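Local coordinates for protein putative silent information regulator 2,Putative silent information regulator 2 (Leishmania infantum, PDB 5OL0) that acts as an NAD-dependent protein deacetylase of the sirtuin family, probably removing acetyl groups from lysine side chains and so regulating gene expression, at residues A48-F53 with G100-T105; P104-H109 with D285-V290; I111-D116 with E301-R306; I215-S220 with V240-E245. One frame throughout, in Å; residues are numbered along the deposited sequence.

Contact 1. Residues A48-F53 with G100-T105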
loop_
_atom_site.group_PDB
_atom_site.type_symbol
_atom_site.label_atom_id
_atom_site.label_comp_id
_atom_site.label_asym_id
_atom_site.label_seq_id
_atom_site.Cartn_x
_atom_site.Cartn_y
_atom_site.Cartn_z
ATOM N N ALA A 48 6.064 8.369 7.810
ATOM C CA ALA A 48 7.411 8.412 7.296
ATOM C C ALA A 48 7.792 9.779 6.732
ATOM O O ALA A 48 8.964 9.989 6.419
ATOM C CB ALA A 48 7.636 7.348 6.266
ATOM N N GLY A 49 6.815 10.667 6.574
ATOM C CA GLY A 49 7.058 12.016 6.024
ATOM C C GLY A 49 6.751 12.041 4.570
ATOM O O GLY A 49 7.226 12.888 3.885
ATOM N N ILE A 50 5.946 11.134 4.048
ATOM C CA ILE A 50 5.701 11.164 2.601
ATOM C C ILE A 50 4.792 12.364 2.286
ATOM O O ILE A 50 3.826 12.548 2.989
ATOM C CB ILE A 50 5.225 9.807 2.133
ATOM C CG1 ILE A 50 6.440 8.867 2.331
ATOM C CG2 ILE A 50 4.754 9.842 0.671
ATOM C CD1 ILE A 50 6.248 7.473 1.837
ATOM N N PRO A 51 5.196 13.244 1.319
ATOM C CA PRO A 51 4.369 14.385 0.848
ATOM C C PRO A 51 2.976 13.960 0.351
ATOM O O PRO A 51 2.888 13.241 -0.663
ATOM C CB PRO A 51 5.190 14.965 -0.345
ATOM C CG PRO A 51 6.600 14.522 -0.132
ATOM C CD PRO A 51 6.526 13.226 0.637
ATOM N N ASP A 52 1.921 14.365 1.074
ATOM C CA ASP A 52 0.521 14.238 0.593
ATOM C C ASP A 52 0.191 15.181 -0.592
ATOM O O ASP A 52 0.236 16.416 -0.434
ATOM C CB ASP A 52 -0.472 14.517 1.717
ATOM C CG ASP A 52 -1.855 13.978 1.424
ATOM O OD1 ASP A 52 -2.326 13.992 0.259
ATOM O OD2 ASP A 52 -2.482 13.511 2.381
ATOM N N PHE A 53 -0.179 14.582 -1.735
ATOM C CA PHE A 53 -0.650 15.305 -2.937
ATOM C C PHE A 53 -1.606 16.435 -2.580
ATOM O O PHE A 53 -1.599 17.497 -3.207
ATOM C CB PHE A 53 -1.530 14.424 -3.893
ATOM C CG PHE A 53 -0.923 13.131 -4.354
ATOM C CD1 PHE A 53 0.287 13.105 -5.055
ATOM C CD2 PHE A 53 -1.621 11.927 -4.157
ATOM C CE1 PHE A 53 0.820 11.895 -5.487
ATOM C CE2 PHE A 53 -1.091 10.715 -4.592
ATOM C CZ PHE A 53 0.131 10.697 -5.250
ATOM N N GLY A 100 15.781 4.354 -0.271
ATOM C CA GLY A 100 16.866 4.720 0.578
ATOM C C GLY A 100 16.666 6.088 1.199
ATOM O O GLY A 100 17.502 6.477 2.034
ATOM N N HIS A 101 15.652 6.845 0.779
ATOM C CA HIS A 101 15.321 8.122 1.497
ATOM C C HIS A 101 14.358 7.955 2.698
ATOM O O HIS A 101 14.736 8.111 3.855
ATOM C CB HIS A 101 14.779 9.176 0.530
ATOM C CG HIS A 101 14.367 10.442 1.197
ATOM N ND1 HIS A 101 15.264 11.287 1.817
ATOM C CD2 HIS A 101 13.141 10.990 1.391
ATOM C CE1 HIS A 101 14.614 12.323 2.332
ATOM N NE2 HIS A 101 13.324 12.155 2.098
ATOM N N PHE A 102 13.111 7.625 2.437
ATOM C CA PHE A 102 12.201 7.410 3.537
ATOM C C PHE A 102 12.545 6.095 4.273
ATOM O O PHE A 102 13.148 5.150 3.724
ATOM C CB PHE A 102 10.743 7.395 3.019
ATOM C CG PHE A 102 10.295 8.698 2.459
ATOM C CD1 PHE A 102 10.228 9.810 3.270
ATOM C CD2 PHE A 102 9.983 8.825 1.150
ATOM C CE1 PHE A 102 9.800 11.002 2.789
ATOM C CE2 PHE A 102 9.606 10.047 0.635
ATOM C CZ PHE A 102 9.481 11.125 1.455
ATOM N N GLN A 103 12.146 6.044 5.522
ATOM C CA GLN A 103 12.365 4.858 6.329
ATOM C C GLN A 103 11.034 4.216 6.777
ATOM O O GLN A 103 10.056 4.899 6.952
ATOM C CB GLN A 103 13.095 5.275 7.596
ATOM C CG GLN A 103 14.433 5.985 7.421
ATOM C CD GLN A 103 14.953 6.413 8.793
ATOM O OE1 GLN A 103 15.856 5.792 9.319
ATOM N NE2 GLN A 103 14.323 7.427 9.413
ATOM N N PRO A 104 11.051 2.931 7.071
ATOM C CA PRO A 104 9.817 2.277 7.481
ATOM C C PRO A 104 9.253 2.782 8.764
ATOM O O PRO A 104 9.989 3.164 9.640
ATOM C CB PRO A 104 10.208 0.809 7.659
ATOM C CG PRO A 104 11.533 0.652 7.038
ATOM C CD PRO A 104 12.165 1.983 6.872
ATOM N N THR A 105 7.935 2.726 8.852
ATOM C CA THR A 105 7.156 3.103 10.018
ATOM C C THR A 105 6.910 1.886 10.935
ATOM O O THR A 105 7.270 0.750 10.609
ATOM C CB THR A 105 5.801 3.735 9.651
ATOM O OG1 THR A 105 4.873 2.724 9.221
ATOM C CG2 THR A 105 5.926 4.870 8.607
HETATM O O HOH W 1 11.281 8.524 6.689
#

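Contact 2. Residues P104-H109 with D285-V290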
loop_
_atom_site.group_PDB
_atom_site.type_symbol
_atom_site.label_atom_id
_atom_site.label_comp_id
_atom_site.label_asym_id
_atom_site.label_seq_id
_atom_site.Cartn_x
_atom_site.Cartn_y
_atom_site.Cartn_z
ATOM N N PRO A 104 11.051 2.931 7.071
ATOM C CA PRO A 104 9.817 2.277 7.481
ATOM C C PRO A 104 9.253 2.782 8.764
ATOM O O PRO A 104 9.989 3.164 9.640
ATOM C CB PRO A 104 10.208 0.809 7.659
ATOM C CG PRO A 104 11.533 0.652 7.038
ATOM C CD PRO A 104 12.165 1.983 6.872
ATOM N N THR A 105 7.935 2.726 8.852
ATOM C CA THR A 105 7.156 3.103 10.018
ATOM C C THR A 105 6.910 1.886 10.935
ATOM O O THR A 105 7.270 0.750 10.609
ATOM C CB THR A 105 5.801 3.735 9.651
ATOM O OG1 THR A 105 4.873 2.724 9.221
ATOM C CG2 THR A 105 5.926 4.870 8.607
ATOM N N ALA A 106 6.294 2.150 12.078
ATOM C CA ALA A 106 5.840 1.114 12.987
ATOM C C ALA A 106 4.920 0.092 12.284
ATOM O O ALA A 106 5.088 -1.108 12.451
ATOM C CB ALA A 106 5.139 1.758 14.177
ATOM N N VAL A 107 4.012 0.546 11.427
ATOM C CA VAL A 107 3.181 -0.403 10.663
ATOM C C VAL A 107 4.078 -1.364 9.845
ATOM O O VAL A 107 3.859 -2.574 9.823
ATOM C CB VAL A 107 2.232 0.372 9.713
ATOM C CG1 VAL A 107 1.644 -0.535 8.647
ATOM C CG2 VAL A 107 1.105 1.062 10.490
ATOM N N HIS A 108 5.028 -0.801 9.115
ATOM C CA HIS A 108 5.894 -1.594 8.256
ATOM C C HIS A 108 6.736 -2.675 9.011
ATOM O O HIS A 108 6.890 -3.883 8.580
ATOM C CB HIS A 108 6.785 -0.673 7.404
ATOM C CG HIS A 108 6.036 0.297 6.531
ATOM N ND1 HIS A 108 5.492 -0.062 5.315
ATOM C CD2 HIS A 108 5.756 1.612 6.682
ATOM C CE1 HIS A 108 4.903 0.988 4.772
ATOM N NE2 HIS A 108 5.058 2.016 5.570
ATOM N N HIS A 109 7.323 -2.237 10.112
ATOM C CA HIS A 109 8.050 -3.132 10.998
ATOM C C HIS A 109 7.098 -4.186 11.585
ATOM O O HIS A 109 7.482 -5.319 11.728
ATOM C CB HIS A 109 8.725 -2.341 12.129
ATOM C CG HIS A 109 9.881 -1.518 11.662
ATOM N ND1 HIS A 109 10.937 -2.069 10.980
ATOM C CD2 HIS A 109 10.138 -0.196 11.764
ATOM C CE1 HIS A 109 11.802 -1.120 10.694
ATOM N NE2 HIS A 109 11.360 0.017 11.188
ATOM N N ASP A 285 -4.565 7.185 14.672
ATOM C CA ASP A 285 -3.300 6.988 14.028
ATOM C C ASP A 285 -3.006 5.482 13.992
ATOM O O ASP A 285 -2.842 4.811 15.050
ATOM C CB ASP A 285 -2.227 7.675 14.845
ATOM C CG ASP A 285 -0.868 7.672 14.172
ATOM O OD1 ASP A 285 -0.662 7.168 13.036
ATOM O OD2 ASP A 285 0.033 8.180 14.838
ATOM N N CYS A 286 -2.895 4.980 12.773
ATOM C CA CYS A 286 -2.623 3.555 12.541
ATOM C C CYS A 286 -1.265 3.157 13.175
ATOM O O CYS A 286 -1.128 2.016 13.645
ATOM C CB CYS A 286 -2.708 3.256 11.058
ATOM S SG CYS A 286 -1.450 4.086 10.033
ATOM N N GLN A 287 -0.329 4.104 13.302
ATOM C CA GLN A 287 0.939 3.798 13.901
ATOM C C GLN A 287 0.719 3.466 15.396
ATOM O O GLN A 287 1.273 2.475 15.892
ATOM C CB GLN A 287 1.962 4.940 13.717
ATOM C CG GLN A 287 2.182 5.336 12.283
ATOM C CD GLN A 287 2.801 4.268 11.430
ATOM O OE1 GLN A 287 3.495 3.353 11.922
ATOM N NE2 GLN A 287 2.673 4.438 10.136
ATOM N N GLU A 288 -0.088 4.264 16.097
ATOM C CA GLU A 288 -0.424 3.998 17.486
ATOM C C GLU A 288 -1.221 2.711 17.642
ATOM O O GLU A 288 -1.001 1.979 18.541
ATOM C CB GLU A 288 -1.296 5.097 18.106
ATOM C CG GLU A 288 -0.580 6.366 18.521
ATOM C CD GLU A 288 -1.578 7.445 18.965
ATOM O OE1 GLU A 288 -2.543 7.083 19.691
ATOM O OE2 GLU A 288 -1.398 8.641 18.585
ATOM N N ASN A 289 -2.180 2.470 16.783
ATOM C CA ASN A 289 -2.981 1.266 16.881
ATOM C C ASN A 289 -2.168 0.010 16.690
ATOM O O ASN A 289 -2.400 -0.963 17.398
ATOM C CB ASN A 289 -4.146 1.290 15.905
ATOM C CG ASN A 289 -5.206 2.314 16.306
ATOM O OD1 ASN A 289 -5.442 2.509 17.471
ATOM N ND2 ASN A 289 -5.827 2.958 15.340
ATOM N N VAL A 290 -1.180 0.049 15.805
ATOM C CA VAL A 290 -0.341 -1.133 15.584
ATOM C C VAL A 290 0.521 -1.366 16.805
ATOM O O VAL A 290 0.750 -2.502 17.169
ATOM C CB VAL A 290 0.462 -0.973 14.301
ATOM C CG1 VAL A 290 1.643 -1.850 14.227
ATOM C CG2 VAL A 290 -0.450 -1.241 13.102
#

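Contact 3. Residues I111-D116 with E301-R306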
loop_
_atom_site.group_PDB
_atom_site.type_symbol
_atom_site.label_atom_id
_atom_site.label_comp_id
_atom_site.label_asym_id
_atom_site.label_seq_id
_atom_site.Cartn_x
_atom_site.Cartn_y
_atom_site.Cartn_z
ATOM N N ILE A 111 4.501 -5.562 10.213
ATOM C CA ILE A 111 4.245 -6.572 9.254
ATOM C C ILE A 111 5.443 -7.550 9.163
ATOM O O ILE A 111 5.287 -8.753 8.957
ATOM C CB ILE A 111 3.915 -5.893 7.854
ATOM C CG1 ILE A 111 2.644 -5.064 7.935
ATOM C CG2 ILE A 111 3.787 -6.961 6.806
ATOM C CD1 ILE A 111 2.382 -4.192 6.714
ATOM N N ARG A 112 6.647 -6.999 9.186
ATOM C CA ARG A 112 7.798 -7.810 9.278
ATOM C C ARG A 112 7.711 -8.744 10.490
ATOM O O ARG A 112 8.052 -9.944 10.378
ATOM C CB ARG A 112 9.031 -6.945 9.352
ATOM C CG ARG A 112 10.326 -7.630 9.784
ATOM C CD ARG A 112 10.712 -8.679 8.804
ATOM N NE ARG A 112 11.946 -9.385 9.168
ATOM C CZ ARG A 112 13.209 -8.884 9.116
ATOM N NH1 ARG A 112 14.235 -9.673 9.425
ATOM N NH2 ARG A 112 13.481 -7.620 8.783
ATOM N N LEU A 113 7.328 -8.222 11.641
ATOM C CA LEU A 113 7.140 -9.120 12.799
ATOM C C LEU A 113 6.116 -10.205 12.542
ATOM O O LEU A 113 6.356 -11.338 12.943
ATOM C CB LEU A 113 6.740 -8.367 14.032
ATOM C CG LEU A 113 7.761 -7.342 14.513
ATOM C CD1 LEU A 113 7.207 -6.755 15.813
ATOM C CD2 LEU A 113 9.180 -7.881 14.677
ATOM N N LEU A 114 4.982 -9.888 11.875
ATOM C CA LEU A 114 4.027 -10.954 11.604
ATOM C C LEU A 114 4.704 -12.039 10.768
ATOM O O LEU A 114 4.472 -13.194 10.982
ATOM C CB LEU A 114 2.788 -10.463 10.864
ATOM C CG LEU A 114 1.909 -9.491 11.671
ATOM C CD1 LEU A 114 0.728 -8.991 10.823
ATOM C CD2 LEU A 114 1.413 -10.160 12.955
ATOM N N GLN A 115 5.550 -11.656 9.829
ATOM C CA GLN A 115 6.217 -12.634 8.989
ATOM C C GLN A 115 7.126 -13.499 9.817
ATOM O O GLN A 115 7.096 -14.717 9.723
ATOM C CB GLN A 115 7.054 -11.945 7.929
ATOM C CG GLN A 115 8.097 -12.791 7.205
ATOM C CD GLN A 115 8.879 -11.889 6.287
ATOM O OE1 GLN A 115 8.345 -11.364 5.302
ATOM N NE2 GLN A 115 10.119 -11.619 6.654
ATOM N N ASP A 116 7.929 -12.857 10.631
ATOM C CA ASP A 116 8.852 -13.625 11.496
ATOM C C ASP A 116 8.161 -14.525 12.514
ATOM O O ASP A 116 8.753 -15.524 12.919
ATOM C CB ASP A 116 9.847 -12.717 12.155
ATOM C CG ASP A 116 10.766 -12.034 11.115
ATOM O OD1 ASP A 116 10.778 -12.450 9.931
ATOM O OD2 ASP A 116 11.453 -11.060 11.459
ATOM N N GLU A 301 8.363 -5.758 22.633
ATOM C CA GLU A 301 9.822 -5.611 22.668
ATOM C C GLU A 301 10.434 -5.750 21.313
ATOM O O GLU A 301 11.312 -5.021 20.998
ATOM C CB GLU A 301 10.495 -6.573 23.633
ATOM C CG GLU A 301 10.228 -6.236 25.091
ATOM C CD GLU A 301 10.653 -4.818 25.449
ATOM O OE1 GLU A 301 11.815 -4.456 25.192
ATOM O OE2 GLU A 301 9.816 -4.047 25.956
ATOM N N ALA A 302 9.985 -6.714 20.523
ATOM C CA ALA A 302 10.523 -6.875 19.181
ATOM C C ALA A 302 10.269 -5.657 18.297
ATOM O O ALA A 302 11.164 -5.218 17.532
ATOM C CB ALA A 302 9.968 -8.135 18.547
ATOM N N LEU A 303 9.113 -5.019 18.489
ATOM C CA LEU A 303 8.753 -3.841 17.704
ATOM C C LEU A 303 9.549 -2.620 18.085
ATOM O O LEU A 303 9.917 -1.875 17.203
ATOM C CB LEU A 303 7.248 -3.486 17.807
ATOM C CG LEU A 303 6.741 -2.318 16.943
ATOM C CD1 LEU A 303 6.977 -2.502 15.433
ATOM C CD2 LEU A 303 5.257 -2.147 17.205
ATOM N N ALA A 304 9.750 -2.383 19.392
ATOM C CA ALA A 304 10.508 -1.199 19.863
ATOM C C ALA A 304 11.955 -1.359 19.393
ATOM O O ALA A 304 12.569 -0.423 18.916
ATOM C CB ALA A 304 10.432 -1.058 21.377
ATOM N N LYS A 305 12.436 -2.585 19.397
ATOM C CA LYS A 305 13.760 -2.863 18.923
ATOM C C LYS A 305 13.898 -2.606 17.417
ATOM O O LYS A 305 14.947 -2.127 16.981
ATOM C CB LYS A 305 14.129 -4.314 19.216
ATOM C CG LYS A 305 15.544 -4.666 18.768
ATOM C CD LYS A 305 15.982 -6.038 19.254
ATOM C CE LYS A 305 17.417 -6.316 18.810
ATOM N NZ LYS A 305 17.608 -7.773 18.615
ATOM N N ARG A 306 12.899 -2.928 16.595
ATOM C CA ARG A 306 13.019 -2.606 15.161
ATOM C C ARG A 306 12.950 -1.107 14.927
ATOM O O ARG A 306 13.653 -0.535 14.073
ATOM C CB ARG A 306 11.927 -3.254 14.327
ATOM C CG ARG A 306 12.036 -4.730 14.205
ATOM C CD ARG A 306 13.105 -5.126 13.227
ATOM N NE ARG A 306 13.546 -6.477 13.521
ATOM C CZ ARG A 306 12.855 -7.597 13.295
ATOM N NH1 ARG A 306 11.646 -7.576 12.737
ATOM N NH2 ARG A 306 13.387 -8.775 13.626
#

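Contact 4. Residues I215-S220 with V240-E245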
loop_
_atom_site.group_PDB
_atom_site.type_symbol
_atom_site.label_atom_id
_atom_site.label_comp_id
_atom_site.label_asym_id
_atom_site.label_seq_id
_atom_site.Cartn_x
_atom_site.Cartn_y
_atom_site.Cartn_z
ATOM N N ILE A 215 -6.257 -7.364 7.676
ATOM C CA ILE A 215 -5.990 -6.135 8.391
ATOM C C ILE A 215 -5.622 -5.189 7.284
ATOM O O ILE A 215 -4.700 -5.464 6.482
ATOM C CB ILE A 215 -4.775 -6.258 9.350
ATOM C CG1 ILE A 215 -5.003 -7.378 10.380
ATOM C CG2 ILE A 215 -4.516 -4.927 10.047
ATOM C CD1 ILE A 215 -3.822 -7.570 11.348
ATOM N N ILE A 216 -6.354 -4.078 7.223
ATOM C CA ILE A 216 -6.368 -3.198 6.080
ATOM C C ILE A 216 -5.968 -1.845 6.621
ATOM O O ILE A 216 -6.745 -1.229 7.375
ATOM C CB ILE A 216 -7.806 -3.116 5.507
ATOM C CG1 ILE A 216 -8.287 -4.501 5.146
ATOM C CG2 ILE A 216 -7.927 -2.088 4.349
ATOM C CD1 ILE A 216 -9.794 -4.588 4.846
ATOM N N ILE A 217 -4.745 -1.400 6.303
ATOM C CA ILE A 217 -4.186 -0.237 6.982
ATOM C C ILE A 217 -3.979 0.918 6.037
ATOM O O ILE A 217 -3.030 0.929 5.184
ATOM C CB ILE A 217 -2.847 -0.551 7.649
ATOM C CG1 ILE A 217 -2.971 -1.867 8.436
ATOM C CG2 ILE A 217 -2.398 0.690 8.453
ATOM C CD1 ILE A 217 -1.726 -2.353 9.139
ATOM N N GLY A 218 -4.831 1.939 6.226
ATOM C CA GLY A 218 -4.600 3.211 5.562
ATOM C C GLY A 218 -4.899 3.206 4.086
ATOM O O GLY A 218 -4.339 4.007 3.345
ATOM N N THR A 219 -5.762 2.303 3.639
ATOM C CA THR A 219 -6.055 2.196 2.219
ATOM C C THR A 219 -7.360 2.885 1.818
ATOM O O THR A 219 -8.277 2.998 2.622
ATOM C CB THR A 219 -6.230 0.743 1.768
ATOM O OG1 THR A 219 -6.493 0.785 0.363
ATOM C CG2 THR A 219 -7.491 0.120 2.347
ATOM N N SER A 220 -7.524 3.141 0.525
ATOM C CA SER A 220 -8.730 3.860 0.083
ATOM C C SER A 220 -9.988 3.012 -0.263
ATOM O O SER A 220 -11.136 3.483 -0.063
ATOM C CB SER A 220 -8.369 4.803 -1.108
ATOM O OG SER A 220 -7.935 4.109 -2.265
ATOM N N VAL A 240 -10.241 -6.103 9.646
ATOM C CA VAL A 240 -9.894 -5.057 10.571
ATOM C C VAL A 240 -9.469 -3.885 9.718
ATOM O O VAL A 240 -8.539 -4.015 8.925
ATOM C CB VAL A 240 -8.720 -5.515 11.510
ATOM C CG1 VAL A 240 -8.218 -4.361 12.339
ATOM C CG2 VAL A 240 -9.223 -6.596 12.453
ATOM N N VAL A 241 -10.124 -2.744 9.853
ATOM C CA VAL A 241 -9.761 -1.588 9.026
ATOM C C VAL A 241 -9.199 -0.563 9.976
ATOM O O VAL A 241 -9.874 -0.214 10.951
ATOM C CB VAL A 241 -10.942 -1.011 8.245
ATOM C CG1 VAL A 241 -10.486 0.179 7.417
ATOM C CG2 VAL A 241 -11.575 -2.105 7.368
ATOM N N MET A 242 -7.944 -0.174 9.757
ATOM C CA MET A 242 -7.321 0.980 10.450
ATOM C C MET A 242 -7.220 2.164 9.511
ATOM O O MET A 242 -6.404 2.178 8.580
ATOM C CB MET A 242 -5.933 0.629 10.968
ATOM C CG MET A 242 -5.878 -0.567 11.896
ATOM S SD MET A 242 -4.197 -0.911 12.483
ATOM C CE MET A 242 -4.609 -2.136 13.715
ATOM N N ASN A 243 -8.049 3.185 9.743
ATOM C CA ASN A 243 -8.142 4.294 8.781
ATOM C C ASN A 243 -8.654 5.536 9.531
ATOM O O ASN A 243 -9.356 5.395 10.516
ATOM C CB ASN A 243 -9.066 3.902 7.609
ATOM C CG ASN A 243 -8.803 4.713 6.335
ATOM O OD1 ASN A 243 -9.196 5.865 6.257
ATOM N ND2 ASN A 243 -8.131 4.122 5.348
ATOM N N ARG A 244 -8.254 6.700 9.057
ATOM C CA ARG A 244 -8.752 8.016 9.517
ATOM C C ARG A 244 -10.118 8.365 8.946
ATOM O O ARG A 244 -10.647 9.419 9.276
ATOM C CB ARG A 244 -7.815 9.115 9.036
ATOM C CG ARG A 244 -6.398 9.064 9.620
ATOM C CD ARG A 244 -6.449 9.517 11.055
ATOM N NE ARG A 244 -5.144 9.902 11.522
ATOM C CZ ARG A 244 -4.870 10.387 12.731
ATOM N NH1 ARG A 244 -5.811 10.529 13.658
ATOM N NH2 ARG A 244 -3.619 10.712 13.028
ATOM N N GLU A 245 -10.621 7.558 8.016
ATOM C CA GLU A 245 -11.914 7.798 7.351
ATOM C C GLU A 245 -12.743 6.538 7.364
ATOM O O GLU A 245 -12.176 5.433 7.336
ATOM C CB GLU A 245 -11.718 8.151 5.853
ATOM C CG GLU A 245 -10.909 9.363 5.535
ATOM C CD GLU A 245 -11.100 9.765 4.084
ATOM O OE1 GLU A 245 -10.571 9.072 3.200
ATOM O OE2 GLU A 245 -11.813 10.745 3.799
HETATM O O HOH W 2 -7.579 1.112 5.543
#

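Contact 1. Residues A48-F53 with G100-T105
Phe102 makes most of the apolar part of this contact, its ring laid against the turn formed by Ala48 to Pro51. The CH-pi interaction comes from Ile50: CG1 stands 3.6 Å from the centroid of the Phe102 ring and only 7° off its normal, almost squarely over the face. The opposite face of the ring is taken by CD2 of the neighbouring His101, which leaves the phenyl group clamped from both sides. With CG anti to its own carbonyl carbon (chi1 -65°), Phe102 swings its ring out over the turn, where Pro51 CD meets CZ of Phe102 at 3.7 Å. A second apolar patch lies nearer the following helix, where Thr105 CG2 touches Ala48 CB at 3.8 Å.

The polar contacts are indirect or oblique. The carbonyl oxygens of Ala48 and Gly49 come obliquely to Phe102, Gly49 O lying 3.4 Å from CE1. No hydrogen bond runs directly between the segments. Instead one water, in the plane of the Phe102 ring at its edge, donates to Ala48 O (2.8 Å) and accepts from Gln103 N (2.9 Å).

Gly49 to Phe53 begin the GIPDFR signature of sirtuins, in the loop after strand 36-40, and the side chain of Ile50 also packs on Asp129, a residue inferred to bind NAD. With a CH-pi contact, a few apolar touches and one water in place of direct hydrogen bonds, the two loops are joined mainly by the fit of the Phe102 ring, beside the inferred NAD site.

Contact 2. Residues P104-H109 with D285-V290
The Gln287 side chain crosses that of Thr105 at about a right angle, and its amide oxygen reaches the first turn of helix 106-116. There OE1 accepts from Val107 N at 2.9 Å, with an N-H...O angle of 154° and the donor tilted 22° from the carbonyl plane. A bend at chi2 (-65°) brings the amide round to this helix end. The same N-H also meets the N-cap, Thr105 OG1, in a weak bond of 3.2 Å, so Val107 N is gripped by its own cap and by a residue 180 positions on. The oxygen of Gln287 presses close to Ala106 as well, 3.2 Å from CB.

Helix 286-296 has an N-cap of its own: Asp285 OD1, met from above its carboxylate plane, accepts from Gln287 N at 3.1 Å and so steadies the backbone that carries the glutamine. Beside the polar cluster Val107 CG2 packs on Val290 CG2 (3.8 Å) and on SG of Cys286 (4.0 Å), a cysteine inferred to bind NAD. Ile217 of strand 213-217 touches both Val107 and Cys286.

Two helix starts thus meet on the Rossmann sheet, one capped partly by the other. The partial positive charge of the helix 106-116 start would be expected to polarise the Gln287 carbonyl and strengthen its hold in this buried setting.

Contact 3. Residues I111-D116 with E301-R306
Arg306 reaches from helix 300-308 over Leu113 to the guanidinium of Arg112. Its CB starts out against the His109 ring, 3.7 Å from ND1. The chain then bends at chi2 (-77°), and the side chain slides past that of Leu113, which runs in the opposite direction. CZ meets Leu113 CD2 obliquely, while one face of the guanidinium lies on Arg112: the two guanidinium groups are stacked, centres 4.4 Å apart and planes at 23°. Of the two terminal nitrogens, NH1 is wedged between its neighbours, 3.2 Å from Leu113 CD2 and equally 3.2 Å from CG of Arg112; it is buried here without a hydrogen-bonding partner. Asp116 OD2 stands near the guanidinium plane of Arg306 at its edge, in a long salt bridge with NH2 of 3.7 Å, the carboxylate turned nearly perpendicular to that plane.

Segments 111-116 and 301-306 cross at 130°, their axes 10.5 Å apart at closest approach. Helix 106-116 lies on the parallel Rossmann sheet, its Ile111 packed on Val38 and Val40, and the C-terminal helix 300-308 is laid on its outer side. Leu113 fills the crossing: CD1 touches Leu303 CB at 3.8 Å, while CD2 also meets the methyl of Ala302.

Asp116 is shared between the two arginines, since Arg112 NE binds its OD2 at 2.9 Å in a salt bridge of weak geometry. That carboxylate probably offsets the charge of the stacked pair. Arg112 is further held by Ala135, whose carbonyl accepts from NH2.

Contact 4. Residues I215-S220 with V240-E245
Ile216 is hydrogen-bonded in both directions to the neighbouring strand, its N giving to Val240 O at 2.8 Å and its O accepting from Met242 N at 2.9 Å. Gly218 N continues the parallel ladder to Met242 O, also at 2.8 Å. Side chains pair in register: Ile215 with Val240 and Ile217 with Met242 on one face, and Ile216 with Val241 on the other, where CD1 of the isoleucine meets CG2 of the valine at 4.0 Å.

Beyond the last rung the strands part, and a water bridges them. It accepts from Thr219 N (2.9 Å) and from Asn243 ND2 (3.1 Å), and donates weakly to Ile216 O. The Asn243 amide is set for this by an Asx turn: OD1 accepts from Glu245 N at 2.8 Å through a lone pair in the carbonyl plane. With CG anti to the backbone N (chi1 -157°), its ND2 is carried over to the Gly218-Thr219 loop. Gly218 turns the chain there at a positive phi of 74°.

Gly218 to Ser220 and Asn243 to Glu245 are inferred NAD-binding residues, at the C-terminal strand ends where Rossmann folds hold dinucleotides. Strand 36-40 binds Ile215 and Ile217 on the far side of strand 213-217, and strand 279-282 lies beyond strand 239-242. Ile217 and Met242 face helix 286-296, Met242 and Val240 meet helix 21-30, and Ile216 packs on Pro230.

Contacts 2 and 4 are buried, contact 3 is partly so, and contact 1 lies at the surface. Contact 4 is the sheet itself, held by backbone bonds. Contact 2 rests on it, Val290 and Cys286 packing on Met242 and Ile217, and replaces the ladder with side-chain capping of a helix start. Helix 106-116 serves contacts 2 and 3, with His109 of the former lying against Leu303 and Arg306 of the latter; farther from the sheet, charge pairing joins leucine packing. Contact 1 shares Thr105 with contact 2 but joins two loops, by CH-pi packing on Phe102 and one bridging water. Contacts 1, 2 and 4 lie around the inferred NAD site.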